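Local coordinates for protein FAD-dependent oxidoreductase (Actinomadura kijaniata, PDB 3M9V) that probably acts as a flavin-dependent oxidoreductase of the acyl-CoA dehydrogenase family in the biosynthesis of the sugar D-kijanose, and binds dTDP, at residues 93-96 with 97-100; 342-345 with 346-350; 379-382 with 383-386; 385-388 with 389-392. All coordinates share one frame; numbering follows the deposited sequence.

Interaction 1. Residues 93-96 with 97-100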
# COMPACT_ATOMS: atom_id res chain seq x y z
N ARG A 93 7.29 13.64 21.18
CA ARG A 93 8.47 12.78 21.05
C ARG A 93 8.87 12.30 22.42
O ARG A 93 9.46 11.25 22.52
CB ARG A 93 9.69 13.52 20.50
CG ARG A 93 9.45 13.90 19.09
CD ARG A 93 10.50 14.85 18.59
NE ARG A 93 11.81 14.22 18.74
CZ ARG A 93 12.85 14.60 18.03
NH1 ARG A 93 12.74 15.58 17.14
NH2 ARG A 93 14.01 13.99 18.23
N ALA A 94 8.56 13.06 23.47
CA ALA A 94 8.76 12.57 24.83
C ALA A 94 7.61 11.71 25.39
O ALA A 94 7.88 10.66 25.99
CB ALA A 94 9.06 13.76 25.74
N ASP A 95 6.35 12.12 25.18
CA ASP A 95 5.27 11.25 25.60
C ASP A 95 4.00 11.79 24.93
O ASP A 95 3.65 12.97 25.06
CB ASP A 95 5.06 11.33 27.14
CG ASP A 95 3.84 10.52 27.58
OD1 ASP A 95 2.83 11.02 28.17
OD2 ASP A 95 3.91 9.31 27.32
N ALA A 96 3.34 10.92 24.20
CA ALA A 96 2.22 11.35 23.37
C ALA A 96 0.99 11.66 24.22
O ALA A 96 0.23 12.56 23.85
CB ALA A 96 1.90 10.21 22.41
N SER A 97 0.77 10.89 25.29
CA SER A 97 -0.34 11.18 26.20
C SER A 97 -0.22 12.58 26.77
O SER A 97 -1.23 13.27 26.83
CB SER A 97 -0.42 10.25 27.42
OG SER A 97 -0.74 8.94 26.98
N THR A 98 0.98 12.99 27.18
CA THR A 98 1.10 14.34 27.74
C THR A 98 0.79 15.40 26.69
O THR A 98 0.21 16.45 26.98
CB THR A 98 2.56 14.57 28.23
OG1 THR A 98 2.84 13.62 29.26
CG2 THR A 98 2.80 15.98 28.73
N ALA A 99 1.27 15.16 25.47
CA ALA A 99 0.99 16.10 24.38
C ALA A 99 -0.51 16.19 24.11
O ALA A 99 -0.99 17.27 23.79
CB ALA A 99 1.75 15.68 23.10
N LEU A 100 -1.23 15.07 24.16
CA LEU A 100 -2.62 15.03 23.75
C LEU A 100 -3.40 15.85 24.79
O LEU A 100 -4.26 16.67 24.45
CB LEU A 100 -3.13 13.59 23.74
CG LEU A 100 -4.65 13.45 23.52
CD1 LEU A 100 -4.95 14.06 22.18
CD2 LEU A 100 -5.16 12.00 23.53
O HOH W 1 1.73 8.23 25.92
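Asp95 is the N-cap of helix 96-118, and its carboxylate reaches forward over the first turn to take hold of Thr98. Helix 81-94 has just ended here, and the chain starts its next helix almost at once. One oxygen does most of the work. Asp95 OD1 accepts from Thr98 N at 2.9 Å, the classic capping bond, and from Thr98 OG1 at 2.8 Å. The two donors arrive from different directions: the hydroxyl uses the anti lone pair of OD1, whereas the amide comes in 44° above the carboxylate plane. With CG anti to the backbone N (chi1 175°), the aspartate side chain swings over the start of the helix and crosses that of Thr98 at about a right angle. Thr98 OG1 lies beside its own backbone N, which lets both groups meet the same oxygen. Asp95 OD2 has a water 2.8 Å away, and that water also accepts from Ser97 N at 2.9 Å. Behind the cap the regular helix bonds begin, with Ala99 N to Asp95 O at 3.3 Å and Leu100 N to Ala96 O at 2.9 Å. The residues that touch are buried: Ile38 and Ala42 of helix 35-48 pack on Asp95, while Ser97 OG is hydrogen-bonded to Ala221 N. Burying the carboxylate is probably tolerated because Thr98 donates twice to OD1, a water sits at OD2 and the helix N-terminus should stabilise the charge. An aspartate gripping the N3 amide and hydroxyl is a standard helix N-cap, here opening a helix of the N-terminal domain of the acyl-CoA dehydrogenase family.

Interaction 2. Residues 342-345 with 346-350; sequences CAKL and AVNRL
Lys344 leaves the helix with CG anti to its backbone N (chi1 -173°) and stays extended until chi4, where a turn to -85° brings NZ round toward Asn348, four residues on. Asn348 answers with CG beside its own backbone N, which lays the amide back over the preceding turn. This is an i to i+4 pairing on one flank of the long helix 329-362, in the C-terminal domain of the acyl-CoA dehydrogenase family. The two side chains approach at a slant, and Lys344 NZ ends 3.3 Å from Asn348 ND2. Both are donors, so no bond joins them; what they share is an acceptor. Gly383 O takes a hydrogen bond from Lys344 NZ and a weak one from Asn348 ND2, while the same ammonium also serves Met386 O and Tyr389 O. Beneath the side chains two backbone bonds are short and straight. Val347 N meets Ala343 O at 2.8 Å and Asn348 N meets Lys344 O at 2.9 Å, each with an N-H...O angle of 165°. Ala346 N to Cys342 O is weaker, stretched to 3.4 Å, and that carbonyl also accepts from Ser302 OG of the second subunit, consistent with its being shared across the interface. On another flank of the helix, the CG2 methyl of Val347 rests 3.2 Å from Ala343 O.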
# COMPACT_ATOMS: atom_id res chain seq x y z
N CYS A 342 -8.33 16.58 4.79
CA CYS A 342 -7.44 15.99 3.79
C CYS A 342 -6.15 15.56 4.51
O CYS A 342 -5.68 14.44 4.32
CB CYS A 342 -7.05 17.04 2.73
SG CYS A 342 -8.39 17.17 1.54
N ALA A 343 -5.61 16.47 5.30
CA ALA A 343 -4.34 16.21 6.01
C ALA A 343 -4.47 15.13 7.08
O ALA A 343 -3.58 14.30 7.26
CB ALA A 343 -3.76 17.49 6.63
N LYS A 344 -5.58 15.15 7.82
CA LYS A 344 -5.84 14.15 8.85
C LYS A 344 -5.89 12.73 8.32
O LYS A 344 -5.31 11.81 8.90
CB LYS A 344 -7.17 14.45 9.59
CG LYS A 344 -7.39 13.53 10.80
CD LYS A 344 -8.73 13.83 11.53
CE LYS A 344 -8.75 13.30 12.96
NZ LYS A 344 -9.16 11.89 12.84
N LEU A 345 -6.57 12.52 7.20
CA LEU A 345 -6.62 11.18 6.63
C LEU A 345 -5.21 10.70 6.25
O LEU A 345 -4.84 9.55 6.50
CB LEU A 345 -7.57 11.17 5.44
CG LEU A 345 -8.11 9.81 5.00
CD1 LEU A 345 -9.46 10.11 4.37
CD2 LEU A 345 -7.26 9.37 3.84
N ALA A 346 -4.41 11.57 5.64
CA ALA A 346 -3.03 11.23 5.29
C ALA A 346 -2.23 10.96 6.54
O ALA A 346 -1.52 9.96 6.62
CB ALA A 346 -2.42 12.39 4.55
N VAL A 347 -2.34 11.84 7.55
CA VAL A 347 -1.60 11.61 8.79
C VAL A 347 -1.90 10.24 9.45
O VAL A 347 -0.98 9.54 9.90
CB VAL A 347 -1.86 12.72 9.81
CG1 VAL A 347 -1.31 12.31 11.20
CG2 VAL A 347 -1.19 13.99 9.31
N ASN A 348 -3.18 9.88 9.53
CA ASN A 348 -3.63 8.64 10.14
C ASN A 348 -3.27 7.39 9.35
O ASN A 348 -3.33 6.28 9.86
CB ASN A 348 -5.16 8.67 10.29
CG ASN A 348 -5.59 9.51 11.47
OD1 ASN A 348 -4.77 9.76 12.33
ND2 ASN A 348 -6.85 9.96 11.52
N ARG A 349 -2.89 7.52 8.08
CA ARG A 349 -2.31 6.39 7.39
C ARG A 349 -0.79 6.44 7.45
O ARG A 349 -0.16 5.43 7.74
CB ARG A 349 -2.79 6.29 5.93
CG ARG A 349 -2.57 4.90 5.35
CD ARG A 349 -3.58 4.56 4.27
NE ARG A 349 -4.97 4.66 4.73
CZ ARG A 349 -5.96 5.10 3.96
NH1 ARG A 349 -7.19 5.17 4.42
NH2 ARG A 349 -5.69 5.46 2.71
N LEU A 350 -0.18 7.60 7.24
CA LEU A 350 1.28 7.61 7.23
C LEU A 350 1.91 7.37 8.59
O LEU A 350 2.89 6.63 8.68
CB LEU A 350 1.84 8.90 6.65
CG LEU A 350 1.61 9.17 5.16
CD1 LEU A 350 1.97 10.60 4.80
CD2 LEU A 350 2.37 8.16 4.34

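Interaction 3. Residues 379-382 with 383-386; sequences DVQA and GRFM
Gln381 OE1 accepts from Arg384 NH1 at 2.9 Å, a bond only moderately straight (N-H...O 140°). The oxygen lies within 4° of the guanidinium plane, so the arginine presents its edge, while from the amide's side the donor is tilted out of the carbonyl plane. The two side chains run alongside each other in the same direction with their flat ends turned 73° apart. Gln381 gets there by bending at chi2, and its NE2 is held in turn by Leu377 O. The strongest partner of Arg384 lies on the third subunit, where NH2 donates to Ser356 O and also to Ser360 OG, so the glutamine probably helps aim a side chain across the interface. Helix 372-379 runs out here into a type I beta turn from Asp379 to Ala382, and bonds between residues three apart carry the winding on. Phe385 N donates to Ala382 O at 3.1 Å, from well above the carbonyl plane. Arg384 N reaches Gln381 O at 3.3 Å, a weak bond. Gln381 O also lies 3.5 Å from Phe385 CE2. Phe385, which binds FMN in another structure of this protein though none is bound to this chain, carries Arg384 CB over the centre of one ring face, 4.0 Å above its plane. On the other side of the backbone, Met386 lays its CG 3.5 Å from Ala382 O and reaches on to Tyr267 and Leu100.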
# COMPACT_ATOMS: atom_id res chain seq x y z
N ASP A 379 0.20 4.15 20.92
CA ASP A 379 -0.27 5.54 20.97
C ASP A 379 -0.58 6.07 19.57
O ASP A 379 -1.45 6.94 19.40
CB ASP A 379 0.77 6.49 21.56
CG ASP A 379 1.00 6.22 23.03
OD1 ASP A 379 0.18 5.52 23.64
OD2 ASP A 379 2.02 6.70 23.54
N VAL A 380 0.16 5.60 18.57
CA VAL A 380 0.03 6.24 17.25
C VAL A 380 -1.35 5.96 16.62
O VAL A 380 -1.73 6.67 15.69
CB VAL A 380 1.15 5.89 16.24
CG1 VAL A 380 0.90 4.52 15.65
CG2 VAL A 380 1.22 6.92 15.08
N GLN A 381 -2.08 4.97 17.14
CA GLN A 381 -3.38 4.60 16.58
C GLN A 381 -4.50 5.56 16.99
O GLN A 381 -5.54 5.58 16.34
CB GLN A 381 -3.78 3.15 16.94
CG GLN A 381 -2.68 2.07 16.76
CD GLN A 381 -2.28 1.86 15.31
OE1 GLN A 381 -3.04 2.15 14.38
NE2 GLN A 381 -1.04 1.41 15.10
N ALA A 382 -4.30 6.36 18.04
CA ALA A 382 -5.40 7.10 18.66
C ALA A 382 -6.02 8.13 17.70
O ALA A 382 -7.20 8.41 17.82
CB ALA A 382 -4.87 7.81 19.90
N GLY A 383 -5.26 8.72 16.77
CA GLY A 383 -5.76 9.76 15.86
C GLY A 383 -6.94 9.35 14.99
O GLY A 383 -7.81 10.18 14.66
N ARG A 384 -6.97 8.06 14.67
CA ARG A 384 -7.95 7.41 13.82
C ARG A 384 -9.35 7.51 14.42
O ARG A 384 -10.34 7.44 13.71
CB ARG A 384 -7.61 5.91 13.65
CG ARG A 384 -6.30 5.69 12.90
CD ARG A 384 -5.79 4.26 12.96
NE ARG A 384 -6.76 3.36 12.34
CZ ARG A 384 -6.55 2.05 12.27
NH1 ARG A 384 -5.43 1.57 12.80
NH2 ARG A 384 -7.44 1.25 11.71
N PHE A 385 -9.41 7.64 15.74
CA PHE A 385 -10.69 7.48 16.42
C PHE A 385 -11.17 8.86 16.87
O PHE A 385 -12.34 8.99 17.20
CB PHE A 385 -10.60 6.45 17.56
CG PHE A 385 -10.09 5.13 17.06
CD1 PHE A 385 -10.83 4.39 16.14
CD2 PHE A 385 -8.81 4.70 17.41
CE1 PHE A 385 -10.32 3.20 15.63
CE2 PHE A 385 -8.30 3.51 16.90
CZ PHE A 385 -9.05 2.77 16.00
N MET A 386 -10.30 9.88 16.85
CA MET A 386 -10.66 11.24 17.23
C MET A 386 -11.55 12.02 16.25
O MET A 386 -11.30 12.09 15.05
CB MET A 386 -9.37 12.02 17.52
CG MET A 386 -8.63 11.51 18.76
SD MET A 386 -7.14 12.52 19.06
CE MET A 386 -6.47 12.90 17.47

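Interaction 4. Residues 385-388 with 389-392; sequences FMQP and YAYV
Pro388 and Tyr389 make the tight half of this contact, a proline lying against the ring of the tyrosine that follows it. Pro388 CB sits over one face, 3.5 Å from the ring centroid and 23° off the normal, a CH-pi contact displaced toward the rim, where it comes within 3.3 Å of Tyr389 CD1. Tyr389 turns its CG beside its own backbone N (chi1 -63°), bringing one ring face up to Pro388 CB. The backbone here is unusual: the peptides before Pro388 and before Tyr389 are both modelled cis, and the second, which involves no proline nitrogen, draws the CA atoms of Pro388 and Tyr389 to 2.9 Å. A cis peptide sets its C=O and N-H on the same side, and one amide answers both, Gln341 NE2 donating to Pro388 O while Gln341 OE1 accepts from Tyr389 N. The other half is loose. Gln387 is exposed, and its amide is modelled toward Ala390, the N-cap residue of helix 391-402, but OE1 overlaps the backbone of Tyr389, so this end is doubtful. Gln387 and Phe385 bind FMN in this protein, but no FMN is bound to this chain. Leu253 packs on Tyr389, and the bound dTDP lies about 7 Å from the Pro388 side chain. The chemistry implies a turn held by ring packing and by the paired bonds of the Gln341 amide, with no clear hydrogen bond between its own two halves.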
# COMPACT_ATOMS: atom_id res chain seq x y z
N PHE A 385 -9.41 7.64 15.74
CA PHE A 385 -10.69 7.48 16.42
C PHE A 385 -11.17 8.86 16.87
O PHE A 385 -12.34 8.99 17.20
CB PHE A 385 -10.60 6.45 17.56
CG PHE A 385 -10.09 5.13 17.06
CD1 PHE A 385 -10.83 4.39 16.14
CD2 PHE A 385 -8.81 4.70 17.41
CE1 PHE A 385 -10.32 3.20 15.63
CE2 PHE A 385 -8.30 3.51 16.90
CZ PHE A 385 -9.05 2.77 16.00
N MET A 386 -10.30 9.88 16.85
CA MET A 386 -10.66 11.24 17.23
C MET A 386 -11.55 12.02 16.25
O MET A 386 -11.30 12.09 15.05
CB MET A 386 -9.37 12.02 17.52
CG MET A 386 -8.63 11.51 18.76
SD MET A 386 -7.14 12.52 19.06
CE MET A 386 -6.47 12.90 17.47
N GLN A 387 -12.66 12.56 16.73
CA GLN A 387 -13.56 13.26 15.82
C GLN A 387 -13.18 14.72 15.98
O GLN A 387 -12.75 15.12 17.06
CB GLN A 387 -15.02 13.00 16.24
CG GLN A 387 -15.65 11.72 15.63
CD GLN A 387 -15.63 11.72 14.10
OE1 GLN A 387 -14.98 12.57 13.48
NE2 GLN A 387 -16.31 10.76 13.47
N PRO A 388 -13.32 15.54 14.93
CA PRO A 388 -13.77 15.15 13.60
C PRO A 388 -12.62 14.87 12.64
O PRO A 388 -11.55 15.44 12.81
CB PRO A 388 -14.54 16.40 13.16
CG PRO A 388 -13.86 17.55 13.86
CD PRO A 388 -13.12 17.00 15.04
N TYR A 389 -12.79 14.01 11.64
CA TYR A 389 -13.80 12.95 11.64
C TYR A 389 -13.03 11.64 11.65
O TYR A 389 -11.93 11.55 11.10
CB TYR A 389 -14.63 13.01 10.36
CG TYR A 389 -15.40 14.31 10.24
CD1 TYR A 389 -16.42 14.65 11.15
CD2 TYR A 389 -15.09 15.21 9.23
CE1 TYR A 389 -17.11 15.86 11.04
CE2 TYR A 389 -15.77 16.39 9.11
CZ TYR A 389 -16.77 16.72 10.00
OH TYR A 389 -17.34 17.95 9.75
N ALA A 390 -13.62 10.61 12.25
CA ALA A 390 -13.06 9.27 12.08
C ALA A 390 -13.19 8.86 10.60
O ALA A 390 -14.04 9.41 9.89
CB ALA A 390 -13.80 8.29 12.99
N TYR A 391 -12.37 7.90 10.16
CA TYR A 391 -12.24 7.51 8.75
C TYR A 391 -13.56 7.40 8.00
O TYR A 391 -13.76 8.04 6.97
CB TYR A 391 -11.45 6.21 8.60
CG TYR A 391 -11.37 5.76 7.17
CD1 TYR A 391 -10.57 6.44 6.26
CD2 TYR A 391 -12.08 4.65 6.72
CE1 TYR A 391 -10.49 6.06 4.94
CE2 TYR A 391 -11.99 4.26 5.39
CZ TYR A 391 -11.19 4.95 4.51
OH TYR A 391 -11.08 4.63 3.17
N VAL A 392 -14.47 6.58 8.50
CA VAL A 392 -15.77 6.39 7.86
C VAL A 392 -16.57 7.67 7.63
O VAL A 392 -17.06 7.92 6.52
CB VAL A 392 -16.57 5.24 8.51
CG1 VAL A 392 -17.94 5.17 7.87
CG2 VAL A 392 -15.81 3.90 8.27

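In the fold
Interactions 1 and 2 are buried helix contacts, one a charged cap at a helix start, the other a flank of a long helix; they do not touch, their nearest atoms being about 10 Å apart. Interaction 3, partly buried, comes between: Leu100 and Ala96 of interaction 1 pack on its Met386 and Asp379, while Lys344 of interaction 2 bonds to its carbonyls. Lys344 reaches interaction 4 too, through Tyr389 O, so one ammonium probably ties helix 329-362 to the 383-389 loop at three carbonyls. Interactions 3 and 4 share Phe385 and Met386 and both meet the third subunit, yet the chemistry shifts from backbone turns and an arginine-glutamine bond to proline-aromatic packing at the surface.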